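Long-range contacts in intimin (Escherichia coli, PDB 1F00), which is an adhesin of enteropathogenic bacteria whose C-terminal fragment, built of immunoglobulin-like domains and a C-type lectin-like domain, binds the intimin receptor: residues T68-S73 against F93-T98; I104-T109 against N228-Y233; P116-Q121 against S184-N189; K135-S140 against S166-D171. All coordinates share one frame; numbering follows the deposited sequence.

Contact 1 (T68-S73 against F93-T98); sequences TTPGKS and FFTTLT
Gly71 and Phe93 form an antiparallel, hydrogen-bonded pair between strands 71-79 and 91-94 of an immunoglobulin-like β-sandwich, close to the end of the domain. Two backbone bonds close the pair: Gly71 N to Phe93 O at 2.9 Å, and Phe93 N to Gly71 O at 3.0 Å, the latter almost straight at 175°. Gly71, which starts the strand, sits at phi 141°, a backbone angle that a glycine readily adopts. The benzyl group of Phe93 stands beside its backbone N (chi1 -72°), which brings the rim of the ring to Ser73: Ser73 CB touches Phe93 CE1 edge-on, in the ring plane, at 3.9 Å. Ser73 OG turns from the ring to bond Leu45 O, while Leu65 and Ala13 also pack on Phe93. Past the pair, Pro70 and Thr95 lie side by side and point the same way, with Pro70 CG 3.7 Å from Thr95 OG1; Pro70 CB is 3.5 Å from Phe93 O, beside the acceptor of the Gly71 bond. The contact thus changes character along its length: paired amides and a buried aromatic edge hold the strands inside the sandwich, whereas at the exposed proline-threonine end van der Waals packing alone joins the two segments as the chain leaves for the next domain.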
loop_
_atom_site.group_PDB
_atom_site.type_symbol
_atom_site.label_atom_id
_atom_site.label_comp_id
_atom_site.label_asym_id
_atom_site.label_seq_id
_atom_site.Cartn_x
_atom_site.Cartn_y
_atom_site.Cartn_z
ATOM N N THR A 68 11.270 16.094 15.221
ATOM C CA THR A 68 11.221 14.648 15.404
ATOM C C THR A 68 9.794 14.211 15.712
ATOM O O THR A 68 9.495 13.018 15.761
ATOM C CB THR A 68 12.142 14.182 16.554
ATOM O OG1 THR A 68 11.716 14.777 17.786
ATOM C CG2 THR A 68 13.583 14.571 16.271
ATOM N N THR A 69 8.915 15.184 15.935
ATOM C CA THR A 69 7.518 14.881 16.210
ATOM C C THR A 69 6.643 15.712 15.281
ATOM O O THR A 69 7.005 16.827 14.903
ATOM C CB THR A 69 7.127 15.191 17.686
ATOM O OG1 THR A 69 7.116 16.605 17.897
ATOM C CG2 THR A 69 8.120 14.548 18.648
ATOM N N PRO A 70 5.483 15.169 14.888
ATOM C CA PRO A 70 4.541 15.852 13.997
ATOM C C PRO A 70 3.788 16.966 14.717
ATOM O O PRO A 70 3.710 16.974 15.946
ATOM C CB PRO A 70 3.611 14.724 13.567
ATOM C CG PRO A 70 3.534 13.896 14.813
ATOM C CD PRO A 70 4.986 13.826 15.241
ATOM N N GLY A 71 3.238 17.902 13.951
ATOM C CA GLY A 71 2.489 18.995 14.546
ATOM C C GLY A 71 2.713 20.328 13.866
ATOM O O GLY A 71 3.604 20.463 13.026
ATOM N N LYS A 72 1.892 21.315 14.211
ATOM C CA LYS A 72 2.045 22.641 13.629
ATOM C C LYS A 72 3.208 23.332 14.331
ATOM O O LYS A 72 3.379 23.199 15.544
ATOM C CB LYS A 72 0.777 23.481 13.814
ATOM C CG LYS A 72 -0.452 22.967 13.083
ATOM C CD LYS A 72 -1.529 24.044 13.035
ATOM C CE LYS A 72 -2.803 23.545 12.373
ATOM N NZ LYS A 72 -3.481 22.507 13.198
ATOM N N SER A 73 4.004 24.065 13.564
ATOM C CA SER A 73 5.146 24.778 14.118
ATOM C C SER A 73 5.079 26.252 13.735
ATOM O O SER A 73 4.816 26.597 12.580
ATOM C CB SER A 73 6.451 24.169 13.604
ATOM O OG SER A 73 7.574 24.793 14.202
ATOM N N PHE A 93 4.715 19.605 10.385
ATOM C CA PHE A 93 5.565 18.440 10.230
ATOM C C PHE A 93 4.661 17.222 10.345
ATOM O O PHE A 93 3.723 17.204 11.151
ATOM C CB PHE A 93 6.656 18.403 11.303
ATOM C CG PHE A 93 7.728 19.432 11.101
ATOM C CD1 PHE A 93 7.585 20.718 11.614
ATOM C CD2 PHE A 93 8.867 19.128 10.356
ATOM C CE1 PHE A 93 8.556 21.688 11.388
ATOM C CE2 PHE A 93 9.844 20.089 10.123
ATOM C CZ PHE A 93 9.689 21.373 10.639
ATOM N N PHE A 94 4.924 16.212 9.525
ATOM C CA PHE A 94 4.110 15.007 9.550
ATOM C C PHE A 94 4.965 13.760 9.700
ATOM O O PHE A 94 6.104 13.705 9.230
ATOM C CB PHE A 94 3.268 14.914 8.268
ATOM C CG PHE A 94 2.196 15.969 8.165
ATOM C CD1 PHE A 94 1.036 15.876 8.924
ATOM C CD2 PHE A 94 2.350 17.061 7.313
ATOM C CE1 PHE A 94 0.043 16.854 8.839
ATOM C CE2 PHE A 94 1.369 18.045 7.219
ATOM C CZ PHE A 94 0.207 17.941 7.986
ATOM N N THR A 95 4.408 12.762 10.376
ATOM C CA THR A 95 5.095 11.497 10.581
ATOM C C THR A 95 5.430 10.888 9.221
ATOM O O THR A 95 4.780 11.191 8.222
ATOM C CB THR A 95 4.201 10.514 11.359
ATOM O OG1 THR A 95 4.104 10.939 12.726
ATOM C CG2 THR A 95 4.761 9.106 11.300
ATOM N N THR A 96 6.452 10.040 9.199
ATOM C CA THR A 96 6.883 9.354 7.984
ATOM C C THR A 96 5.757 8.474 7.438
ATOM O O THR A 96 5.173 7.680 8.178
ATOM C CB THR A 96 8.083 8.437 8.273
ATOM O OG1 THR A 96 9.142 9.204 8.853
ATOM C CG2 THR A 96 8.575 7.780 6.988
ATOM N N LEU A 97 5.450 8.622 6.152
ATOM C CA LEU A 97 4.415 7.814 5.522
ATOM C C LEU A 97 4.961 6.393 5.425
ATOM O O LEU A 97 6.086 6.176 4.968
ATOM C CB LEU A 97 4.082 8.351 4.126
ATOM C CG LEU A 97 2.897 7.682 3.420
ATOM C CD1 LEU A 97 1.648 7.769 4.302
ATOM C CD2 LEU A 97 2.658 8.357 2.076
ATOM N N THR A 98 4.154 5.429 5.844
ATOM C CA THR A 98 4.571 4.037 5.854
ATOM C C THR A 98 3.431 3.080 5.518
ATOM O O THR A 98 2.268 3.360 5.803
ATOM C CB THR A 98 5.101 3.657 7.261
ATOM O OG1 THR A 98 6.244 4.466 7.576
ATOM C CG2 THR A 98 5.486 2.190 7.320
#

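Contact 2 (I104-T109 against N228-Y233); sequences IEIVGT and NKYEYY
Tyr230, Gly108 and Lys229 carry this junction between a turn of the second immunoglobulin-like domain, just after strand 104-106, and a loop of the C-type lectin-like domain. The Tyr230 hydroxyl reaches into the turn and accepts a hydrogen bond from Gly108 N at 3.1 Å, bent to 140° at the hydrogen. The same hydroxyl is also bonded to Trp224 O at the end of helix 214-224, so two backbone groups from different domains grip this buried oxygen. Around the ring, Ile106 CG2 comes to its edge, near the plane, and Val107 CB lies obliquely 3.9 Å from Tyr230 CE2. Leu120 packs on Tyr230 as well. With no side chain on Gly108, its CA comes 3.7 Å from Lys229 CB and the hydroxyl reaches the amide. The lysine chain, bent at chi2 (-67°) and again at chi4, curls back along the turn and brings its ammonium group near the Gly108 carbonyl without direct bonding. One water spans the gap, donating to Gly108 O at 3.0 Å and accepting from Lys229 NZ at 2.7 Å.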
loop_
_atom_site.group_PDB
_atom_site.type_symbol
_atom_site.label_atom_id
_atom_site.label_comp_id
_atom_site.label_asym_id
_atom_site.label_seq_id
_atom_site.Cartn_x
_atom_site.Cartn_y
_atom_site.Cartn_z
ATOM N N ILE A 104 -0.537 -7.261 6.184
ATOM C CA ILE A 104 -1.422 -7.190 5.037
ATOM C C ILE A 104 -2.618 -8.066 5.395
ATOM O O ILE A 104 -2.458 -9.221 5.806
ATOM C CB ILE A 104 -0.712 -7.694 3.771
ATOM C CG1 ILE A 104 0.423 -6.722 3.422
ATOM C CG2 ILE A 104 -1.700 -7.818 2.625
ATOM C CD1 ILE A 104 1.287 -7.143 2.246
ATOM N N GLU A 105 -3.812 -7.510 5.241
ATOM C CA GLU A 105 -5.039 -8.206 5.605
ATOM C C GLU A 105 -5.797 -8.955 4.508
ATOM O O GLU A 105 -6.176 -8.380 3.490
ATOM C CB GLU A 105 -5.985 -7.207 6.282
ATOM C CG GLU A 105 -7.375 -7.748 6.568
ATOM C CD GLU A 105 -8.303 -6.687 7.120
ATOM O OE1 GLU A 105 -8.417 -5.611 6.499
ATOM O OE2 GLU A 105 -8.923 -6.930 8.172
ATOM N N ILE A 106 -6.014 -10.247 4.736
ATOM C CA ILE A 106 -6.771 -11.085 3.813
ATOM C C ILE A 106 -8.225 -10.642 3.965
ATOM O O ILE A 106 -8.827 -10.829 5.028
ATOM C CB ILE A 106 -6.669 -12.571 4.197
ATOM C CG1 ILE A 106 -5.199 -12.989 4.267
ATOM C CG2 ILE A 106 -7.450 -13.422 3.192
ATOM C CD1 ILE A 106 -4.468 -12.860 2.957
ATOM N N VAL A 107 -8.786 -10.066 2.909
ATOM C CA VAL A 107 -10.152 -9.551 2.952
ATOM C C VAL A 107 -11.224 -10.545 3.399
ATOM O O VAL A 107 -12.130 -10.190 4.157
ATOM C CB VAL A 107 -10.549 -8.942 1.574
ATOM C CG1 VAL A 107 -12.041 -8.628 1.532
ATOM C CG2 VAL A 107 -9.752 -7.669 1.332
ATOM N N GLY A 108 -11.123 -11.789 2.948
ATOM C CA GLY A 108 -12.129 -12.767 3.318
ATOM C C GLY A 108 -12.110 -13.255 4.756
ATOM O O GLY A 108 -13.165 -13.544 5.326
ATOM N N THR A 109 -10.922 -13.332 5.349
ATOM C CA THR A 109 -10.763 -13.840 6.708
ATOM C C THR A 109 -10.343 -12.843 7.789
ATOM O O THR A 109 -10.556 -13.093 8.979
ATOM C CB THR A 109 -9.742 -14.979 6.724
ATOM O OG1 THR A 109 -8.448 -14.456 6.397
ATOM C CG2 THR A 109 -10.123 -16.043 5.706
ATOM N N ASN A 228 -15.989 -17.218 -2.042
ATOM C CA ASN A 228 -17.103 -16.315 -2.307
ATOM C C ASN A 228 -17.160 -15.088 -1.408
ATOM O O ASN A 228 -18.155 -14.365 -1.393
ATOM C CB ASN A 228 -18.438 -17.072 -2.274
ATOM C CG ASN A 228 -18.741 -17.683 -0.924
ATOM O OD1 ASN A 228 -19.847 -18.165 -0.696
ATOM N ND2 ASN A 228 -17.769 -17.670 -0.026
ATOM N N LYS A 229 -16.088 -14.857 -0.656
ATOM C CA LYS A 229 -15.997 -13.684 0.201
ATOM C C LYS A 229 -15.416 -12.575 -0.667
ATOM O O LYS A 229 -15.455 -11.398 -0.311
ATOM C CB LYS A 229 -15.071 -13.949 1.389
ATOM C CG LYS A 229 -15.718 -14.756 2.496
ATOM C CD LYS A 229 -16.824 -13.963 3.166
ATOM C CE LYS A 229 -17.468 -14.775 4.277
ATOM N NZ LYS A 229 -16.436 -15.317 5.208
ATOM N N TYR A 230 -14.874 -12.975 -1.814
ATOM C CA TYR A 230 -14.284 -12.037 -2.753
ATOM C C TYR A 230 -15.284 -11.668 -3.843
ATOM O O TYR A 230 -15.983 -12.523 -4.382
ATOM C CB TYR A 230 -13.002 -12.631 -3.344
ATOM C CG TYR A 230 -12.015 -12.982 -2.253
ATOM C CD1 TYR A 230 -11.938 -14.278 -1.745
ATOM C CD2 TYR A 230 -11.256 -11.987 -1.638
ATOM C CE1 TYR A 230 -11.136 -14.571 -0.639
ATOM C CE2 TYR A 230 -10.455 -12.269 -0.536
ATOM C CZ TYR A 230 -10.404 -13.561 -0.038
ATOM O OH TYR A 230 -9.653 -13.819 1.083
ATOM N N GLU A 231 -15.345 -10.371 -4.131
ATOM C CA GLU A 231 -16.256 -9.803 -5.117
ATOM C C GLU A 231 -16.457 -10.654 -6.363
ATOM O O GLU A 231 -17.589 -10.927 -6.766
ATOM C CB GLU A 231 -15.743 -8.414 -5.523
ATOM C CG GLU A 231 -16.632 -7.641 -6.474
ATOM C CD GLU A 231 -18.025 -7.414 -5.915
ATOM O OE1 GLU A 231 -18.151 -7.219 -4.686
ATOM O OE2 GLU A 231 -18.992 -7.421 -6.711
ATOM N N TYR A 232 -15.355 -11.080 -6.966
ATOM C CA TYR A 232 -15.407 -11.870 -8.187
ATOM C C TYR A 232 -16.213 -13.168 -8.105
ATOM O O TYR A 232 -16.858 -13.549 -9.074
ATOM C CB TYR A 232 -13.987 -12.198 -8.648
ATOM C CG TYR A 232 -13.921 -12.890 -9.989
ATOM C CD1 TYR A 232 -14.020 -12.169 -11.179
ATOM C CD2 TYR A 232 -13.731 -14.268 -10.072
ATOM C CE1 TYR A 232 -13.918 -12.810 -12.423
ATOM C CE2 TYR A 232 -13.632 -14.916 -11.305
ATOM C CZ TYR A 232 -13.723 -14.182 -12.471
ATOM O OH TYR A 232 -13.582 -14.821 -13.679
ATOM N N TYR A 233 -16.166 -13.850 -6.964
ATOM C CA TYR A 233 -16.883 -15.120 -6.814
ATOM C C TYR A 233 -18.105 -15.028 -5.896
ATOM O O TYR A 233 -18.660 -16.053 -5.494
ATOM C CB TYR A 233 -15.946 -16.202 -6.252
ATOM C CG TYR A 233 -14.605 -16.325 -6.951
ATOM C CD1 TYR A 233 -13.503 -15.584 -6.526
ATOM C CD2 TYR A 233 -14.436 -17.198 -8.027
ATOM C CE1 TYR A 233 -12.256 -15.708 -7.155
ATOM C CE2 TYR A 233 -13.200 -17.331 -8.667
ATOM C CZ TYR A 233 -12.114 -16.581 -8.224
ATOM O OH TYR A 233 -10.897 -16.705 -8.859
HETATM O O HOH W 1 -13.986 -16.458 5.341
#

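Contact 3 (P116-Q121 against S184-N189); sequences PTVWLQ and SLIVPN
Trp119 and Leu185 face one side of a parallel strand pair, while Val118 and Leu120 share the other side with Ser184 and Ile186. Strands 118-120 and 184-189 run in the same direction at 20° to each other, their axes 4.7 Å apart. Three backbone bonds alternate across them: Trp119 N to Ser184 O, Ile186 N to Trp119 O at 2.8 Å, and Gln121 N to Ile186 O, whose donor lies in the carbonyl plane. On the tryptophan side, Leu185 CD1 fits 4.0 Å from Trp119 CB, at the edge of the indole, and is also 3.9 Å from Gln121 CA. The indole itself swings away from Leu185 and back along its own segment, where Trp119 NE1 bonds Pro116 O at 2.9 Å; that oxygen lies in the ring plane, which fixes the ring's rotation. On the opposite side, Val118 CG1 meets Ile186 CG1 at 4.3 Å. Leu120, with CG trans to its backbone N (chi1 170°), extends CD1 over Ile186 CB to Pro188 CG, 4.1 Å away, and its side chain crosses the proline at about a right angle. Val220 and Trp224 of helix 214-224 cover this side. Beyond the paired residues, Gln121 CB lies 4.0 Å from Leu185 CD1. On its other edge strand 184-190 pairs antiparallel with the C-terminal strand 276-281, so the preceding immunoglobulin-like domain lends an edge strand to a three-stranded mixed sheet of the C-type lectin-like fold, with the helix packed against its aliphatic face.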
loop_
_atom_site.group_PDB
_atom_site.type_symbol
_atom_site.label_atom_id
_atom_site.label_comp_id
_atom_site.label_asym_id
_atom_site.label_seq_id
_atom_site.Cartn_x
_atom_site.Cartn_y
_atom_site.Cartn_z
ATOM N N PRO A 116 0.353 -13.776 0.696
ATOM C CA PRO A 116 0.520 -15.196 0.365
ATOM C C PRO A 116 1.295 -15.355 -0.946
ATOM O O PRO A 116 1.267 -14.463 -1.797
ATOM C CB PRO A 116 -0.922 -15.695 0.242
ATOM C CG PRO A 116 -1.672 -14.796 1.174
ATOM C CD PRO A 116 -1.071 -13.442 0.874
ATOM N N THR A 117 1.993 -16.480 -1.095
ATOM C CA THR A 117 2.762 -16.755 -2.305
ATOM C C THR A 117 1.972 -17.660 -3.244
ATOM O O THR A 117 2.471 -18.079 -4.291
ATOM C CB THR A 117 4.101 -17.422 -1.982
ATOM O OG1 THR A 117 3.867 -18.629 -1.252
ATOM C CG2 THR A 117 4.972 -16.483 -1.159
ATOM N N VAL A 118 0.744 -17.976 -2.836
ATOM C CA VAL A 118 -0.184 -18.779 -3.633
ATOM C C VAL A 118 -1.398 -17.866 -3.742
ATOM O O VAL A 118 -1.992 -17.484 -2.731
ATOM C CB VAL A 118 -0.574 -20.090 -2.920
ATOM C CG1 VAL A 118 -1.536 -20.888 -3.785
ATOM C CG2 VAL A 118 0.671 -20.909 -2.642
ATOM N N TRP A 119 -1.761 -17.491 -4.960
ATOM C CA TRP A 119 -2.870 -16.561 -5.133
ATOM C C TRP A 119 -4.141 -17.092 -5.750
ATOM O O TRP A 119 -4.123 -17.646 -6.848
ATOM C CB TRP A 119 -2.470 -15.377 -6.016
ATOM C CG TRP A 119 -1.303 -14.554 -5.603
ATOM C CD1 TRP A 119 -0.606 -14.615 -4.432
ATOM C CD2 TRP A 119 -0.702 -13.512 -6.378
ATOM N NE1 TRP A 119 0.399 -13.670 -4.430
ATOM C CE2 TRP A 119 0.360 -12.980 -5.616
ATOM C CE3 TRP A 119 -0.963 -12.976 -7.647
ATOM C CZ2 TRP A 119 1.168 -11.936 -6.082
ATOM C CZ3 TRP A 119 -0.161 -11.937 -8.111
ATOM C CH2 TRP A 119 0.894 -11.431 -7.328
ATOM N N LEU A 120 -5.250 -16.907 -5.049
ATOM C CA LEU A 120 -6.534 -17.266 -5.617
ATOM C C LEU A 120 -6.684 -16.085 -6.583
ATOM O O LEU A 120 -6.552 -14.934 -6.161
ATOM C CB LEU A 120 -7.629 -17.199 -4.549
ATOM C CG LEU A 120 -9.074 -17.314 -5.040
ATOM C CD1 LEU A 120 -9.285 -18.660 -5.723
ATOM C CD2 LEU A 120 -10.024 -17.164 -3.852
ATOM N N GLN A 121 -6.924 -16.335 -7.863
ATOM C CA GLN A 121 -7.064 -15.204 -8.781
ATOM C C GLN A 121 -8.209 -14.300 -8.342
ATOM O O GLN A 121 -9.304 -14.774 -8.030
ATOM C CB GLN A 121 -7.313 -15.663 -10.221
ATOM C CG GLN A 121 -7.162 -14.508 -11.210
ATOM C CD GLN A 121 -7.401 -14.896 -12.664
ATOM O OE1 GLN A 121 -6.748 -14.374 -13.561
ATOM N NE2 GLN A 121 -8.345 -15.796 -12.898
ATOM N N SER A 184 2.214 -19.833 -7.384
ATOM C CA SER A 184 1.055 -20.379 -8.092
ATOM C C SER A 184 -0.138 -19.429 -8.154
ATOM O O SER A 184 -0.341 -18.618 -7.253
ATOM C CB SER A 184 0.584 -21.672 -7.417
ATOM O OG SER A 184 1.574 -22.675 -7.496
ATOM N N LEU A 185 -0.927 -19.560 -9.219
ATOM C CA LEU A 185 -2.138 -18.767 -9.408
ATOM C C LEU A 185 -3.282 -19.769 -9.585
ATOM O O LEU A 185 -3.190 -20.683 -10.404
ATOM C CB LEU A 185 -2.031 -17.887 -10.654
ATOM C CG LEU A 185 -3.244 -16.998 -10.942
ATOM C CD1 LEU A 185 -3.363 -15.919 -9.873
ATOM C CD2 LEU A 185 -3.099 -16.356 -12.319
ATOM N N ILE A 186 -4.357 -19.583 -8.822
ATOM C CA ILE A 186 -5.513 -20.479 -8.850
ATOM C C ILE A 186 -6.643 -19.848 -9.658
ATOM O O ILE A 186 -7.151 -18.787 -9.302
ATOM C CB ILE A 186 -5.997 -20.767 -7.405
ATOM C CG1 ILE A 186 -4.799 -21.141 -6.521
ATOM C CG2 ILE A 186 -7.024 -21.881 -7.408
ATOM C CD1 ILE A 186 -4.008 -22.345 -7.026
ATOM N N VAL A 187 -7.047 -20.506 -10.738
ATOM C CA VAL A 187 -8.081 -19.953 -11.605
ATOM C C VAL A 187 -9.339 -20.808 -11.765
ATOM O O VAL A 187 -9.385 -21.695 -12.611
ATOM C CB VAL A 187 -7.498 -19.672 -13.009
ATOM C CG1 VAL A 187 -8.570 -19.093 -13.925
ATOM C CG2 VAL A 187 -6.304 -18.721 -12.895
ATOM N N PRO A 188 -10.372 -20.551 -10.946
ATOM C CA PRO A 188 -11.624 -21.313 -11.036
ATOM C C PRO A 188 -12.428 -20.807 -12.237
ATOM O O PRO A 188 -12.547 -19.595 -12.443
ATOM C CB PRO A 188 -12.341 -20.983 -9.722
ATOM C CG PRO A 188 -11.247 -20.504 -8.808
ATOM C CD PRO A 188 -10.360 -19.714 -9.736
ATOM N N ASN A 189 -12.964 -21.725 -13.031
ATOM C CA ASN A 189 -13.773 -21.353 -14.187
ATOM C C ASN A 189 -15.231 -21.606 -13.771
ATOM O O ASN A 189 -15.744 -22.718 -13.883
ATOM C CB ASN A 189 -13.354 -22.201 -15.394
ATOM C CG ASN A 189 -11.905 -21.928 -15.823
ATOM O OD1 ASN A 189 -11.620 -20.919 -16.477
ATOM N ND2 ASN A 189 -10.985 -22.819 -15.436
#

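Contact 4 (K135-S140 against S166-D171); sequences KYTWRS and SVISSD
Val167 packs over one face of the Trp138 indole in an antiparallel strand pair of the second immunoglobulin-like domain. This CH-pi contact puts Val167 CB 3.6 Å from the centroid of the Trp138 six-membered ring, only 10° off its normal. Val167 CG2, anti to its own backbone N, covers the same face and also reaches Tyr136 CB at 3.5 Å, wedging between the two aromatic residues. Ser169 CB meets the edge of the Tyr136 ring, whose hydroxyl is bonded to Gly131 O. Leu127, Ala129 and Leu97 extend this inward packing. On the other side of the sheet, Ser166 CB sits over the centre of one face of the Arg139 guanidinium, 3.6 Å above its plane, and Ile168 CG2 meets the guanidinium edge, the two side chains crossing at roughly a right angle. Thr137 CB packs against Ile168 CG1. Paired bonds between Thr137 and Ile168 and between Arg139 and Ser166 fix the register of the strands, and CA-H...O contacts, such as Tyr136 CA to Ile168 O, fill the intervals. Where strand 163-169 ends, Ser170 N bonds Lys135 O, and Ser170 OG is held by Asn133. Ser169 OG donates to Asp171 OD2 at 2.6 Å, from the syn side but 31° out of the carboxylate plane.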
loop_
_atom_site.group_PDB
_atom_site.type_symbol
_atom_site.label_atom_id
_atom_site.label_comp_id
_atom_site.label_asym_id
_atom_site.label_seq_id
_atom_site.Cartn_x
_atom_site.Cartn_y
_atom_site.Cartn_z
ATOM N N LYS A 135 -4.324 11.610 4.582
ATOM C CA LYS A 135 -5.153 11.589 3.375
ATOM C C LYS A 135 -4.364 10.850 2.289
ATOM O O LYS A 135 -3.427 11.398 1.708
ATOM C CB LYS A 135 -5.475 13.019 2.940
ATOM C CG LYS A 135 -6.422 13.113 1.759
ATOM C CD LYS A 135 -6.754 14.568 1.441
ATOM C CE LYS A 135 -7.646 14.677 0.212
ATOM N NZ LYS A 135 -7.996 16.095 -0.094
ATOM N N TYR A 136 -4.761 9.609 2.018
ATOM C CA TYR A 136 -4.053 8.751 1.070
ATOM C C TYR A 136 -4.679 8.500 -0.303
ATOM O O TYR A 136 -5.899 8.493 -0.462
ATOM C CB TYR A 136 -3.803 7.391 1.731
ATOM C CG TYR A 136 -3.296 7.474 3.155
ATOM C CD1 TYR A 136 -2.211 8.283 3.478
ATOM C CD2 TYR A 136 -3.892 6.726 4.181
ATOM C CE1 TYR A 136 -1.726 8.354 4.776
ATOM C CE2 TYR A 136 -3.409 6.790 5.489
ATOM C CZ TYR A 136 -2.324 7.610 5.776
ATOM O OH TYR A 136 -1.825 7.695 7.057
ATOM N N THR A 137 -3.813 8.269 -1.287
ATOM C CA THR A 137 -4.219 7.960 -2.656
ATOM C C THR A 137 -3.307 6.812 -3.089
ATOM O O THR A 137 -2.084 6.938 -3.018
ATOM C CB THR A 137 -4.002 9.153 -3.599
ATOM O OG1 THR A 137 -4.747 10.281 -3.120
ATOM C CG2 THR A 137 -4.474 8.810 -5.005
ATOM N N TRP A 138 -3.897 5.707 -3.539
ATOM C CA TRP A 138 -3.116 4.534 -3.941
ATOM C C TRP A 138 -3.025 4.306 -5.450
ATOM O O TRP A 138 -3.871 4.757 -6.217
ATOM C CB TRP A 138 -3.700 3.269 -3.300
ATOM C CG TRP A 138 -3.821 3.319 -1.805
ATOM C CD1 TRP A 138 -4.753 4.003 -1.072
ATOM C CD2 TRP A 138 -2.973 2.658 -0.862
ATOM N NE1 TRP A 138 -4.535 3.805 0.274
ATOM C CE2 TRP A 138 -3.448 2.984 0.431
ATOM C CE3 TRP A 138 -1.852 1.823 -0.984
ATOM C CZ2 TRP A 138 -2.841 2.503 1.595
ATOM C CZ3 TRP A 138 -1.246 1.345 0.173
ATOM C CH2 TRP A 138 -1.743 1.686 1.446
ATOM N N ARG A 139 -1.991 3.587 -5.869
ATOM C CA ARG A 139 -1.818 3.280 -7.280
ATOM C C ARG A 139 -0.980 2.024 -7.420
ATOM O O ARG A 139 -0.273 1.628 -6.494
ATOM C CB ARG A 139 -1.125 4.436 -8.011
ATOM C CG ARG A 139 0.364 4.611 -7.683
ATOM C CD ARG A 139 0.983 5.699 -8.564
ATOM N NE ARG A 139 2.444 5.747 -8.495
ATOM C CZ ARG A 139 3.143 6.390 -7.561
ATOM N NH1 ARG A 139 2.520 7.051 -6.591
ATOM N NH2 ARG A 139 4.472 6.396 -7.617
ATOM N N SER A 140 -1.076 1.397 -8.583
ATOM C CA SER A 140 -0.308 0.196 -8.873
ATOM C C SER A 140 0.527 0.489 -10.101
ATOM O O SER A 140 0.031 1.071 -11.059
ATOM C CB SER A 140 -1.225 -0.986 -9.175
ATOM O OG SER A 140 -0.462 -2.072 -9.680
ATOM N N SER A 166 1.885 1.759 -4.518
ATOM C CA SER A 166 2.364 2.967 -3.870
ATOM C C SER A 166 1.223 3.781 -3.282
ATOM O O SER A 166 0.121 3.804 -3.817
ATOM C CB SER A 166 3.125 3.842 -4.874
ATOM O OG SER A 166 4.288 3.196 -5.360
ATOM N N VAL A 167 1.492 4.433 -2.163
ATOM C CA VAL A 167 0.497 5.290 -1.543
ATOM C C VAL A 167 1.148 6.654 -1.386
ATOM O O VAL A 167 2.351 6.750 -1.115
ATOM C CB VAL A 167 0.063 4.783 -0.143
ATOM C CG1 VAL A 167 1.253 4.764 0.804
ATOM C CG2 VAL A 167 -1.038 5.684 0.416
ATOM N N ILE A 168 0.372 7.708 -1.594
ATOM C CA ILE A 168 0.890 9.057 -1.419
ATOM C C ILE A 168 -0.071 9.817 -0.513
ATOM O O ILE A 168 -1.286 9.618 -0.572
ATOM C CB ILE A 168 1.041 9.811 -2.774
ATOM C CG1 ILE A 168 -0.302 9.897 -3.495
ATOM C CG2 ILE A 168 2.065 9.105 -3.646
ATOM C CD1 ILE A 168 -0.217 10.581 -4.856
ATOM N N SER A 169 0.478 10.662 0.352
ATOM C CA SER A 169 -0.338 11.462 1.258
ATOM C C SER A 169 -0.309 12.884 0.715
ATOM O O SER A 169 0.677 13.284 0.092
ATOM C CB SER A 169 0.234 11.397 2.678
ATOM O OG SER A 169 1.622 11.687 2.689
ATOM N N SER A 170 -1.373 13.650 0.947
ATOM C CA SER A 170 -1.441 15.005 0.418
ATOM C C SER A 170 -0.459 16.015 1.000
ATOM O O SER A 170 -0.416 17.158 0.548
ATOM C CB SER A 170 -2.878 15.548 0.502
ATOM O OG SER A 170 -3.376 15.537 1.823
ATOM N N ASP A 171 0.325 15.614 1.998
ATOM C CA ASP A 171 1.326 16.522 2.551
ATOM C C ASP A 171 2.589 16.303 1.724
ATOM O O ASP A 171 3.657 16.828 2.036
ATOM C CB ASP A 171 1.608 16.227 4.029
ATOM C CG ASP A 171 2.071 14.809 4.259
ATOM O OD1 ASP A 171 3.200 14.613 4.762
ATOM O OD2 ASP A 171 1.298 13.892 3.932
#

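Overall arrangement
The four contacts follow the long axis of a rod of successive domains. Contact 1 comes first along the chain and lies at the end of the first immunoglobulin-like domain of the fragment, its centre 16 Å from that of contact 4 in the second. These two touch at the domain boundary: Leu97 packs on Tyr136 and Ser169, and Phe94 on Asp171. Contacts 2 and 3, 13 Å apart, both join the second domain to the C-type lectin-like domain and meet through Tyr233, whose hydroxyl probably bonds Gln121 O. Contact 4 falls within the sequence spanned by each of them. Contacts 1 and 3, centres about 40 Å apart, lie on opposite sides of the chain's centre, which fits an elongated molecule; the interfaces may help keep it extended.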